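Serpin B3 (Homo sapiens, PDB 4ZK3) probably inhibits target proteases in the manner of the serpin family, and is the source of the psoriasis-associated, aggregate-forming Pso p27. Local coordinates at residues S133-F136 against A137-E141; F363-N366 against H367-F371; H83-Q86 against K87-T90. All blocks are in the same frame, centred on the assembly; numbering follows the deposited sequence.

Interaction 1 of 3, residues S133-F136 against A137-E141; sequences SVDF and ANAPE
Asp135 takes the backbone N-H groups of Asn138 and, weakly, Ala139 in an Asx motif, which turns the chain from the edge strand 130-134 into helix 140-153, the helix known in serpins as F. Just before the bend, Phe136 leaves the turn for the interior, where Val134 CG2 sits over the centre of one ring face and Ile147 and Ile168 also touch the Phe136 side chain. Ala137 carries the chain round: Ala137 CB lies 4.0 Å from Asp135 OD1, and its N is bonded to the carboxylate of Glu110. Next comes Asn138, whose backbone N donates to Asp135 OD1 over 2.8 Å and nearly straight, at 160°. The donor comes in from above the carboxylate plane, 40° out of it. With Asp135 CG anti to the backbone N (chi1 -164°), the carboxylate folds over the turn and can take this N-H, while its other oxygen has a long, weak ion pair with Lys111. Ala139, the N-cap residue, closes the motif through a weak bond, its N lying 3.0 Å from Asp135 O. Then Pro140 opens the helix, its CD 3.4 Å from Phe136 O.

Interaction 2 of 3, residues F363-N366 against H367-F371; sequences FHCN and HPFLF
Asn366 and His367, side-chain neighbours at a bend between strands, are joined by one clear polar bond. The bend leads from strand 361-364 (s1C in serpin naming), parallel to part of 276-294 (s2C), into strand 369-375 (s4B) of the B-sheet, between 241-248 and 380-387. His367 ND1 donates to Asn366 OD1 over 3.0 Å at 167°, and the geometry is good at both ends: the oxygen lies at the edge of the imidazole, almost in its plane, and the donor lies in the carbonyl plane of the amide. The two flat groups are nonetheless twisted 42° against each other. Both first torsions place CG between the backbone N and the carbonyl carbon (chi1 54° for Asn366), which brings the amide and the ring together on one side of the chain. The backbone supplies a second polar feature, an inverse gamma turn centred on Cys365, with Asn366 N bonded to His364 O at 2.9 Å.

The apolar part belongs to Cys365 and Phe369. The sulfur stands above the face of the phenyl ring, SG being 4.6 Å from the centroid of Phe369, a sulfur-aromatic contact at some distance. Closer in, Cys365 CB packs against Phe369 CD2 at 3.7 Å. Phe387 meets the same ring, and Val245 also touches Phe369.

At its far end His367 NE2 is hydrogen-bonded to Pro248 O, tying the bend to the end of strand 241-248. Both imidazole nitrogens thus face carbonyl oxygens, which is consistent with a doubly protonated, positively charged ring in these low-pH crystals, buried yet satisfied at both nitrogens.

Interaction 3 of 3, residues H83-Q86 against K87-T90; sequences HQFQ and KLLT
Helix 81-91, helix D in the usual serpin naming, supplies two successive turns here, and four regular i to i+4 backbone bonds join them. Lys87 N reaches His83 O, Leu88 N reaches Gln84 O, and Leu89 N reaches Phe85 O, the last at 2.9 Å. The fourth carbonyl is held twice: Gln86 O accepts from Thr90 N at 3.3 Å and from Thr90 OG1 at 2.9 Å, the two donors arriving from opposite faces of its plane. OG1 can do this because it stands beside its own backbone N (chi1 -40°), facing the preceding turn, and its proton is used on the turn before it.

On the buried side, Phe85 swings its ring along the helix toward the following turn. The CD1-CE1 side of the ring meets Leu89, with Phe85 CE1 3.7 Å from Leu89 CD2, whereas the CD2 side has a looser contact, Phe85 CD2 lying 4.4 Å from Leu88 CD1. The aliphatic start of Lys87 lies along the backbone, its CB 3.5 Å from Gln84 O.

Around this helix, Phe85 packs on Thr35 and Ser36 of helix 31-42, and Leu88 on Leu4 and Asn8 of helix 4-19. Gln86 and Leu89 touch helix 117-127, where the His83 ring meets Phe126 edge-to-face, while Leu88 also touches Thr378 between strands 369-375 and 380-387.

Overall arrangement
Along the chain the order is interaction 3, then interaction 1, then interaction 2, with no overlap. Interactions 1 and 2 lie on opposite sides of the chain's centre, their centres 46 Å apart; interaction 3 is 32 Å from the first and 33 Å from the second, centre to centre, and none touches another. They sample different layers of the serpin fold: a helix of the helical layer, the exit from an edge strand into the helix packed on the large sheet, and a bend between strands at the other end. Strand 340-351 pairs with both 174-185 and 325-336, consistent with an inserted reactive loop, as in cleaved serpins.

Interaction 1 of 3, residues S133-F136 against A137-E141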
# COMPACT_ATOMS: atom_id res chain seq x y z
N SER A 133 -16.08 17.51 10.58
CA SER A 133 -16.32 17.45 12.03
C SER A 133 -17.39 16.47 12.42
O SER A 133 -18.49 16.48 11.85
CB SER A 133 -16.68 18.86 12.55
OG SER A 133 -15.64 19.79 12.36
N VAL A 134 -17.09 15.60 13.37
CA VAL A 134 -18.00 14.55 13.84
C VAL A 134 -18.07 14.57 15.36
O VAL A 134 -17.24 15.22 16.04
CB VAL A 134 -17.58 13.16 13.29
CG1 VAL A 134 -17.48 13.27 11.77
CG2 VAL A 134 -16.24 12.70 13.87
N ASP A 135 -19.11 13.92 15.88
CA ASP A 135 -19.41 13.91 17.31
C ASP A 135 -18.83 12.70 17.99
O ASP A 135 -19.54 11.73 18.28
CB ASP A 135 -20.94 13.95 17.50
CG ASP A 135 -21.38 14.35 18.95
OD1 ASP A 135 -20.61 14.26 19.94
OD2 ASP A 135 -22.55 14.76 19.07
N PHE A 136 -17.53 12.74 18.25
CA PHE A 136 -16.84 11.63 18.89
C PHE A 136 -17.28 11.65 20.36
O PHE A 136 -17.38 10.60 20.98
CB PHE A 136 -15.28 11.72 18.86
CG PHE A 136 -14.60 11.45 17.49
CD1 PHE A 136 -14.80 10.26 16.81
CD2 PHE A 136 -13.72 12.38 16.94
CE1 PHE A 136 -14.17 10.01 15.59
CE2 PHE A 136 -13.11 12.15 15.73
CZ PHE A 136 -13.34 10.95 15.05
N ALA A 137 -17.49 12.84 20.93
CA ALA A 137 -17.72 12.97 22.37
C ALA A 137 -18.95 12.21 22.76
O ALA A 137 -18.90 11.38 23.65
CB ALA A 137 -17.85 14.43 22.80
N ASN A 138 -20.06 12.48 22.08
CA ASN A 138 -21.30 11.84 22.44
C ASN A 138 -21.69 10.67 21.58
O ASN A 138 -22.66 10.03 21.90
CB ASN A 138 -22.44 12.84 22.37
CG ASN A 138 -22.10 14.14 23.04
OD1 ASN A 138 -22.16 15.20 22.41
ND2 ASN A 138 -21.67 14.07 24.27
N ALA A 139 -20.98 10.38 20.50
CA ALA A 139 -21.45 9.36 19.56
C ALA A 139 -20.26 8.69 18.86
O ALA A 139 -20.15 8.72 17.64
CB ALA A 139 -22.40 10.02 18.58
N PRO A 140 -19.37 8.10 19.65
CA PRO A 140 -18.10 7.62 19.11
C PRO A 140 -18.31 6.43 18.20
O PRO A 140 -17.56 6.25 17.23
CB PRO A 140 -17.31 7.20 20.33
CG PRO A 140 -18.35 6.93 21.37
CD PRO A 140 -19.46 7.89 21.10
N GLU A 141 -19.33 5.62 18.51
CA GLU A 141 -19.61 4.45 17.70
C GLU A 141 -20.18 4.83 16.33
O GLU A 141 -19.80 4.31 15.28
CB GLU A 141 -20.54 3.50 18.45
CG GLU A 141 -21.01 2.33 17.65
CD GLU A 141 -19.88 1.44 17.17
OE1 GLU A 141 -18.75 1.39 17.77
OE2 GLU A 141 -20.17 0.79 16.16

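Interaction 2 of 3, residues F363-N366 against H367-F371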
# COMPACT_ATOMS: atom_id res chain seq x y z
N PHE A 363 6.53 -18.59 -17.57
CA PHE A 363 6.32 -17.87 -16.31
C PHE A 363 5.01 -18.38 -15.68
O PHE A 363 3.92 -17.84 -15.93
CB PHE A 363 6.29 -16.35 -16.59
CG PHE A 363 6.53 -15.51 -15.39
CD1 PHE A 363 7.79 -15.10 -15.04
CD2 PHE A 363 5.45 -15.08 -14.62
CE1 PHE A 363 7.99 -14.32 -13.93
CE2 PHE A 363 5.65 -14.29 -13.49
CZ PHE A 363 6.92 -13.92 -13.13
N HIS A 364 5.11 -19.42 -14.88
CA HIS A 364 3.98 -20.11 -14.37
C HIS A 364 3.85 -19.90 -12.91
O HIS A 364 4.50 -20.55 -12.16
CB HIS A 364 4.14 -21.61 -14.59
CG HIS A 364 3.99 -22.02 -16.02
ND1 HIS A 364 4.09 -23.34 -16.43
CD2 HIS A 364 3.75 -21.29 -17.14
CE1 HIS A 364 3.93 -23.40 -17.74
NE2 HIS A 364 3.72 -22.17 -18.20
N CYS A 365 2.93 -19.03 -12.51
CA CYS A 365 2.74 -18.69 -11.12
C CYS A 365 1.84 -19.72 -10.39
O CYS A 365 0.71 -19.41 -10.05
CB CYS A 365 2.13 -17.29 -11.06
SG CYS A 365 3.20 -16.06 -11.81
N ASN A 366 2.38 -20.93 -10.17
CA ASN A 366 1.66 -21.98 -9.53
C ASN A 366 2.35 -22.35 -8.25
O ASN A 366 2.17 -23.46 -7.77
CB ASN A 366 1.47 -23.21 -10.42
CG ASN A 366 2.78 -23.73 -11.00
OD1 ASN A 366 3.86 -23.55 -10.44
ND2 ASN A 366 2.67 -24.41 -12.11
N HIS A 367 3.12 -21.41 -7.69
CA HIS A 367 3.69 -21.54 -6.36
C HIS A 367 3.92 -20.09 -5.94
O HIS A 367 3.66 -19.20 -6.75
CB HIS A 367 4.95 -22.43 -6.37
CG HIS A 367 6.01 -21.99 -7.33
ND1 HIS A 367 5.90 -22.16 -8.69
CD2 HIS A 367 7.21 -21.38 -7.12
CE1 HIS A 367 6.97 -21.66 -9.28
NE2 HIS A 367 7.80 -21.22 -8.35
N PRO A 368 4.34 -19.85 -4.69
CA PRO A 368 4.28 -18.52 -4.15
C PRO A 368 5.09 -17.50 -4.89
O PRO A 368 6.21 -17.82 -5.32
CB PRO A 368 4.84 -18.70 -2.76
CG PRO A 368 4.40 -20.04 -2.39
CD PRO A 368 4.54 -20.84 -3.65
N PHE A 369 4.54 -16.29 -5.05
CA PHE A 369 5.22 -15.22 -5.77
C PHE A 369 5.01 -13.86 -5.09
O PHE A 369 4.07 -13.72 -4.30
CB PHE A 369 4.78 -15.18 -7.23
CG PHE A 369 3.27 -14.95 -7.42
CD1 PHE A 369 2.74 -13.65 -7.47
CD2 PHE A 369 2.41 -16.03 -7.57
CE1 PHE A 369 1.39 -13.44 -7.66
CE2 PHE A 369 1.04 -15.83 -7.78
CZ PHE A 369 0.51 -14.54 -7.81
N LEU A 370 5.90 -12.88 -5.42
CA LEU A 370 5.74 -11.48 -5.04
C LEU A 370 5.17 -10.64 -6.18
O LEU A 370 5.36 -10.95 -7.34
CB LEU A 370 7.04 -10.89 -4.55
CG LEU A 370 7.75 -11.73 -3.49
CD1 LEU A 370 9.24 -11.34 -3.41
CD2 LEU A 370 7.11 -11.63 -2.12
N PHE A 371 4.37 -9.63 -5.87
CA PHE A 371 3.85 -8.85 -6.95
C PHE A 371 3.65 -7.45 -6.43
O PHE A 371 3.50 -7.22 -5.19
CB PHE A 371 2.56 -9.49 -7.52
CG PHE A 371 1.41 -9.52 -6.52
CD1 PHE A 371 1.32 -10.53 -5.56
CD2 PHE A 371 0.41 -8.55 -6.55
CE1 PHE A 371 0.31 -10.57 -4.61
CE2 PHE A 371 -0.62 -8.57 -5.57
CZ PHE A 371 -0.65 -9.58 -4.59

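Interaction 3 of 3, residues H83-Q86 against K87-T90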
# COMPACT_ATOMS: atom_id res chain seq x y z
N HIS A 83 6.18 19.04 -0.23
CA HIS A 83 5.95 19.59 -1.57
C HIS A 83 6.10 18.48 -2.60
O HIS A 83 5.37 18.41 -3.57
CB HIS A 83 7.03 20.65 -1.93
CG HIS A 83 6.86 21.97 -1.24
ND1 HIS A 83 6.32 23.07 -1.88
CD2 HIS A 83 7.21 22.39 0.00
CE1 HIS A 83 6.32 24.10 -1.04
NE2 HIS A 83 6.85 23.71 0.11
N GLN A 84 7.11 17.66 -2.41
CA GLN A 84 7.37 16.58 -3.36
C GLN A 84 6.24 15.54 -3.29
O GLN A 84 5.74 15.05 -4.31
CB GLN A 84 8.76 15.97 -3.12
CG GLN A 84 9.86 17.01 -3.32
CD GLN A 84 11.24 16.41 -3.37
OE1 GLN A 84 12.16 16.89 -2.71
NE2 GLN A 84 11.38 15.35 -4.14
N PHE A 85 5.77 15.30 -2.07
CA PHE A 85 4.64 14.41 -1.89
C PHE A 85 3.36 15.01 -2.49
O PHE A 85 2.57 14.29 -3.08
CB PHE A 85 4.46 14.05 -0.41
CG PHE A 85 3.81 12.72 -0.23
CD1 PHE A 85 2.46 12.62 -0.17
CD2 PHE A 85 4.57 11.56 -0.22
CE1 PHE A 85 1.86 11.39 -0.06
CE2 PHE A 85 3.98 10.31 -0.11
CZ PHE A 85 2.63 10.22 -0.03
N GLN A 86 3.18 16.33 -2.38
CA GLN A 86 2.04 16.96 -2.99
C GLN A 86 2.01 16.75 -4.50
O GLN A 86 0.93 16.49 -5.09
CB GLN A 86 2.03 18.44 -2.66
CG GLN A 86 0.99 19.24 -3.37
CD GLN A 86 1.35 20.73 -3.36
OE1 GLN A 86 2.06 21.23 -2.44
NE2 GLN A 86 0.92 21.43 -4.38
N LYS A 87 3.18 16.83 -5.14
CA LYS A 87 3.28 16.59 -6.59
C LYS A 87 2.90 15.13 -6.90
O LYS A 87 2.13 14.88 -7.83
CB LYS A 87 4.70 16.84 -7.08
CG LYS A 87 5.03 18.30 -7.37
CD LYS A 87 6.23 18.42 -8.33
CE LYS A 87 6.25 19.73 -9.13
NZ LYS A 87 7.18 20.77 -8.59
N LEU A 88 3.41 14.18 -6.12
CA LEU A 88 2.97 12.80 -6.26
C LEU A 88 1.47 12.63 -6.15
O LEU A 88 0.87 11.98 -7.02
CB LEU A 88 3.60 11.90 -5.20
CG LEU A 88 4.93 11.22 -5.52
CD1 LEU A 88 5.22 10.24 -4.38
CD2 LEU A 88 4.93 10.53 -6.89
N LEU A 89 0.84 13.14 -5.09
CA LEU A 89 -0.61 12.98 -4.93
C LEU A 89 -1.39 13.37 -6.20
O LEU A 89 -2.31 12.65 -6.62
CB LEU A 89 -1.13 13.74 -3.68
CG LEU A 89 -0.67 13.18 -2.32
CD1 LEU A 89 -1.18 14.06 -1.20
CD2 LEU A 89 -1.18 11.76 -2.08
N THR A 90 -0.98 14.48 -6.83
CA THR A 90 -1.58 15.00 -8.07
C THR A 90 -1.56 13.93 -9.17
O THR A 90 -2.56 13.73 -9.86
CB THR A 90 -0.80 16.22 -8.63
OG1 THR A 90 -0.41 17.07 -7.57
CG2 THR A 90 -1.67 17.03 -9.60